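Local coordinates for Bse634I restriction endonuclease (PDB 1KNV), which probably cuts double-stranded DNA as a metal-dependent type II restriction endonuclease of the PDDEXK nuclease group, at residues B[27-32]-B[48-53]; B[37-42]-B[80-85]. All blocks are in the same frame, centred on the assembly; numbering follows the deposited sequence.

Interaction 1: residues B[27-32]-B[48-53]; sequences FNALIE and DKLENY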
# COMPACT_ATOMS: atom_id res chain seq x y z
N PHE B 27 24.36 -23.43 -35.94
CA PHE B 27 25.66 -23.06 -35.41
C PHE B 27 26.81 -23.31 -36.38
O PHE B 27 27.76 -22.54 -36.42
CB PHE B 27 25.88 -23.78 -34.08
CG PHE B 27 24.80 -23.50 -33.08
CD1 PHE B 27 24.19 -24.53 -32.39
CD2 PHE B 27 24.38 -22.19 -32.84
CE1 PHE B 27 23.16 -24.27 -31.47
CE2 PHE B 27 23.36 -21.92 -31.93
CZ PHE B 27 22.75 -22.96 -31.24
N ASN B 28 26.72 -24.38 -37.17
CA ASN B 28 27.77 -24.66 -38.14
C ASN B 28 27.67 -23.63 -39.27
O ASN B 28 28.68 -23.26 -39.87
CB ASN B 28 27.64 -26.07 -38.71
CG ASN B 28 27.78 -27.14 -37.64
OD1 ASN B 28 28.55 -27.00 -36.69
ND2 ASN B 28 27.03 -28.23 -37.80
N ALA B 29 26.45 -23.18 -39.54
CA ALA B 29 26.25 -22.19 -40.58
C ALA B 29 26.97 -20.91 -40.17
O ALA B 29 27.64 -20.28 -40.99
CB ALA B 29 24.76 -21.91 -40.77
N LEU B 30 26.82 -20.54 -38.90
CA LEU B 30 27.44 -19.33 -38.36
C LEU B 30 28.96 -19.38 -38.43
O LEU B 30 29.60 -18.44 -38.90
CB LEU B 30 27.01 -19.11 -36.91
CG LEU B 30 25.60 -18.58 -36.70
CD1 LEU B 30 25.26 -18.63 -35.24
CD2 LEU B 30 25.49 -17.17 -37.22
N ILE B 31 29.53 -20.47 -37.94
CA ILE B 31 30.97 -20.63 -37.93
C ILE B 31 31.54 -20.61 -39.35
O ILE B 31 32.52 -19.91 -39.63
CB ILE B 31 31.36 -21.95 -37.24
CG1 ILE B 31 30.78 -21.97 -35.83
CG2 ILE B 31 32.87 -22.09 -37.20
CD1 ILE B 31 31.05 -23.23 -35.09
N GLU B 32 30.91 -21.38 -40.23
CA GLU B 32 31.33 -21.47 -41.63
C GLU B 32 31.32 -20.11 -42.31
O GLU B 32 32.14 -19.85 -43.18
CB GLU B 32 30.43 -22.45 -42.39
CG GLU B 32 30.85 -23.91 -42.25
CD GLU B 32 29.81 -24.87 -42.80
OE1 GLU B 32 29.12 -24.49 -43.77
OE2 GLU B 32 29.71 -26.00 -42.28
N ASP B 48 19.40 -13.23 -44.00
CA ASP B 48 19.04 -13.67 -45.35
C ASP B 48 20.22 -14.41 -45.96
O ASP B 48 20.05 -15.46 -46.57
CB ASP B 48 18.65 -12.50 -46.25
CG ASP B 48 17.34 -11.89 -45.85
OD1 ASP B 48 16.57 -12.56 -45.13
OD2 ASP B 48 17.07 -10.74 -46.27
N LYS B 49 21.43 -13.88 -45.75
CA LYS B 49 22.65 -14.49 -46.26
C LYS B 49 22.82 -15.90 -45.72
O LYS B 49 23.08 -16.83 -46.47
CB LYS B 49 23.85 -13.64 -45.86
CG LYS B 49 25.16 -14.39 -45.78
CD LYS B 49 26.23 -13.48 -45.21
CE LYS B 49 27.55 -14.20 -45.01
NZ LYS B 49 28.54 -13.29 -44.35
N LEU B 50 22.69 -16.03 -44.40
CA LEU B 50 22.81 -17.32 -43.76
C LEU B 50 21.76 -18.26 -44.34
O LEU B 50 22.06 -19.41 -44.66
CB LEU B 50 22.62 -17.17 -42.24
CG LEU B 50 23.83 -16.66 -41.45
CD1 LEU B 50 23.40 -16.04 -40.14
CD2 LEU B 50 24.79 -17.81 -41.20
N GLU B 51 20.54 -17.77 -44.49
CA GLU B 51 19.46 -18.58 -45.05
C GLU B 51 19.81 -19.08 -46.45
O GLU B 51 19.80 -20.29 -46.71
CB GLU B 51 18.15 -17.79 -45.10
CG GLU B 51 17.02 -18.58 -45.72
CD GLU B 51 15.65 -18.04 -45.37
OE1 GLU B 51 14.65 -18.61 -45.85
OE2 GLU B 51 15.57 -17.04 -44.61
N ASN B 52 20.10 -18.14 -47.34
CA ASN B 52 20.45 -18.47 -48.71
C ASN B 52 21.64 -19.42 -48.72
O ASN B 52 21.70 -20.33 -49.54
CB ASN B 52 20.77 -17.22 -49.49
CG ASN B 52 19.62 -16.25 -49.52
OD1 ASN B 52 18.46 -16.66 -49.58
ND2 ASN B 52 19.92 -14.96 -49.50
N TYR B 53 22.59 -19.20 -47.82
CA TYR B 53 23.74 -20.07 -47.77
C TYR B 53 23.30 -21.50 -47.54
O TYR B 53 23.72 -22.41 -48.24
CB TYR B 53 24.67 -19.68 -46.63
CG TYR B 53 25.80 -20.66 -46.46
CD1 TYR B 53 26.82 -20.75 -47.40
CD2 TYR B 53 25.86 -21.47 -45.34
CE1 TYR B 53 27.88 -21.63 -47.22
CE2 TYR B 53 26.92 -22.36 -45.15
CZ TYR B 53 27.93 -22.43 -46.09
OH TYR B 53 28.99 -23.27 -45.88
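Glu32 and Tyr53 meet at the polar end of a crossing between helices 26-33 and 43-60, whose short segments pass 10.4 Å apart, axis to axis, at 108°. The glutamate can be followed outward. Its CB, which points toward the other helix, lies 3.9 Å from Tyr53 OH; CG stands beside the backbone N (chi1 -84°), 4.1 Å from Tyr53 OH, and from there the extended chain carries the carboxylate on to the phenol. CD is 3.6 Å from Tyr53 OH, and at the tip OE1 accepts a hydrogen bond from Tyr53 OH. That bond measures only 2.4 Å between Tyr53 OH and Glu32 OE1, so its exact length deserves caution. OE1 sits at the ring edge, in the ring plane, while the carboxylate itself is turned 77° from that plane. Ser8 OG hydrogen-bonds to both Glu32 OE1 and Tyr53 OH, and OE2 takes the backbone N of Asn9, so the N-terminal segment closes the cluster.

Beside this polar end the contact is apolar. Leu50 sends CD1 to Leu30 CD2 at 3.8 Å, and its CD2 rests near the backbone of Ala29, 3.8 Å from Ala29 O and 4.1 Å from Ala29 CB. Replacing Glu32 by the shorter, apolar alanine is likely to leave the Tyr53 hydroxyl without its carboxylate acceptor and the backbone N of Asn9 without the side-chain oxygen that it bonds. The chemistry is thus divided: methyl packing joins the buried sides, whereas a carboxylate, probably ionised, bonds Tyr53 OH and Ser8 OG through OE1.

Interaction 2: residues B[37-42]-B[80-85]; sequences QTPTGS and EVMIAI
Met82 and Ile85, one helical turn apart on helix 68-93, receive Pro39 and Thr38 from the loop that joins helix 26-33 to helix 43-60. Going along 80-85, Val81 turns to other partners, Phe27 and Leu30 of helix 26-33. Met82 comes next: its extended chain runs out toward helix 43-60, and on the way CG passes Pro39 CG at 4.4 Å, a loose apolar contact through the proline's CG. Ala84 packs on Ala175 and Leu176 of helix 169-176. At Ile85 the branch CG2, set anti to the backbone N, faces the loop and meets Thr38 CG2 at 4.0 Å. Thr38, by contrast, has CG2 beside its backbone N and anti to the carbonyl carbon (OG1 at chi1 47°), and the two side chains meet at a slant. The area buried is modest, 131 Å² over both sides. Phe280 touches both Pro39 and Met82. Helix 68-93 thus packs on both helix 169-176 (Val81, Ala84 and Ile85) and this loop (Met82 and Ile85); Met82 lies about 9 Å, side chain to side chain, from the calcium-binding Leu197 on strand 191-198, near the metal site, which holds no ion in this chain, without being part of it.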
# COMPACT_ATOMS: atom_id res chain seq x y z
N GLN B 37 35.21 -12.82 -38.94
CA GLN B 37 34.56 -11.60 -38.47
C GLN B 37 33.23 -11.91 -37.81
O GLN B 37 32.68 -13.00 -37.97
CB GLN B 37 34.32 -10.65 -39.63
CG GLN B 37 33.25 -11.15 -40.60
CD GLN B 37 32.73 -10.05 -41.51
OE1 GLN B 37 33.48 -9.50 -42.31
NE2 GLN B 37 31.44 -9.74 -41.39
N THR B 38 32.71 -10.94 -37.07
CA THR B 38 31.41 -11.10 -36.45
C THR B 38 30.44 -10.34 -37.33
O THR B 38 30.83 -9.42 -38.06
CB THR B 38 31.36 -10.53 -35.01
OG1 THR B 38 31.94 -9.22 -34.99
CG2 THR B 38 32.09 -11.46 -34.04
N PRO B 39 29.16 -10.72 -37.30
CA PRO B 39 28.12 -10.07 -38.11
C PRO B 39 28.12 -8.54 -38.00
O PRO B 39 28.26 -7.99 -36.91
CB PRO B 39 26.84 -10.69 -37.57
CG PRO B 39 27.29 -12.09 -37.21
CD PRO B 39 28.60 -11.83 -36.52
N THR B 40 27.97 -7.85 -39.13
CA THR B 40 27.96 -6.39 -39.14
C THR B 40 26.95 -5.82 -40.14
O THR B 40 26.54 -6.49 -41.08
CB THR B 40 29.35 -5.82 -39.48
OG1 THR B 40 29.78 -6.32 -40.75
CG2 THR B 40 30.36 -6.23 -38.41
N GLY B 41 26.55 -4.57 -39.93
CA GLY B 41 25.61 -3.95 -40.83
C GLY B 41 24.16 -4.35 -40.59
O GLY B 41 23.68 -4.33 -39.45
N SER B 42 23.46 -4.73 -41.67
CA SER B 42 22.06 -5.12 -41.58
C SER B 42 21.85 -6.51 -41.01
O SER B 42 22.36 -7.49 -41.53
CB SER B 42 21.39 -5.06 -42.96
OG SER B 42 20.01 -5.43 -42.88
N GLU B 80 19.30 -14.91 -32.08
CA GLU B 80 19.64 -15.06 -30.67
C GLU B 80 21.15 -15.03 -30.49
O GLU B 80 21.66 -14.41 -29.55
CB GLU B 80 19.08 -16.39 -30.13
CG GLU B 80 17.60 -16.35 -29.74
CD GLU B 80 16.95 -17.73 -29.70
OE1 GLU B 80 17.61 -18.69 -29.26
OE2 GLU B 80 15.77 -17.86 -30.11
N VAL B 81 21.86 -15.70 -31.39
CA VAL B 81 23.32 -15.73 -31.32
C VAL B 81 23.87 -14.34 -31.61
O VAL B 81 24.80 -13.88 -30.95
CB VAL B 81 23.92 -16.74 -32.33
CG1 VAL B 81 25.44 -16.63 -32.32
CG2 VAL B 81 23.50 -18.15 -31.97
N MET B 82 23.28 -13.65 -32.59
CA MET B 82 23.71 -12.31 -32.96
C MET B 82 23.57 -11.32 -31.80
O MET B 82 24.49 -10.55 -31.51
CB MET B 82 22.92 -11.82 -34.17
CG MET B 82 23.31 -12.53 -35.44
SD MET B 82 22.32 -12.09 -36.86
CE MET B 82 23.07 -13.18 -38.10
N ILE B 83 22.41 -11.35 -31.16
CA ILE B 83 22.14 -10.50 -30.01
C ILE B 83 23.18 -10.80 -28.92
O ILE B 83 23.84 -9.89 -28.41
CB ILE B 83 20.71 -10.77 -29.47
CG1 ILE B 83 19.69 -10.16 -30.41
CG2 ILE B 83 20.54 -10.17 -28.08
CD1 ILE B 83 19.85 -8.66 -30.59
N ALA B 84 23.32 -12.07 -28.57
CA ALA B 84 24.26 -12.49 -27.54
C ALA B 84 25.69 -12.04 -27.81
O ALA B 84 26.36 -11.52 -26.92
CB ALA B 84 24.21 -14.00 -27.37
N ILE B 85 26.17 -12.25 -29.04
CA ILE B 85 27.54 -11.87 -29.39
C ILE B 85 27.74 -10.35 -29.33
O ILE B 85 28.73 -9.86 -28.78
CB ILE B 85 27.90 -12.36 -30.83
CG1 ILE B 85 27.87 -13.88 -30.87
CG2 ILE B 85 29.27 -11.83 -31.25
CD1 ILE B 85 28.84 -14.53 -29.92

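How the interactions relate
Both contacts are largely buried, but interaction 1 lies farther from the chain's centre, about 20 Å against 13 Å for interaction 2. Interaction 1 joins two helices and combines apolar packing with a polar edge; interaction 2 sets the loop between those helices against helix 68-93 and is apolar alone. Their centres are 12 Å apart, and their side chains touch: Leu50 CD1 lies 3.5 Å from Met82 CE, and Leu30 CD1 lies 3.5 Å from Val81 CG1. Helix 68-93 thus backs the leucine side of the crossing, while the Glu32 cluster belongs to the side near the N-terminal segment. The segments alternate along the chain, so the loop of interaction 2 leads from one helix of interaction 1 to the other.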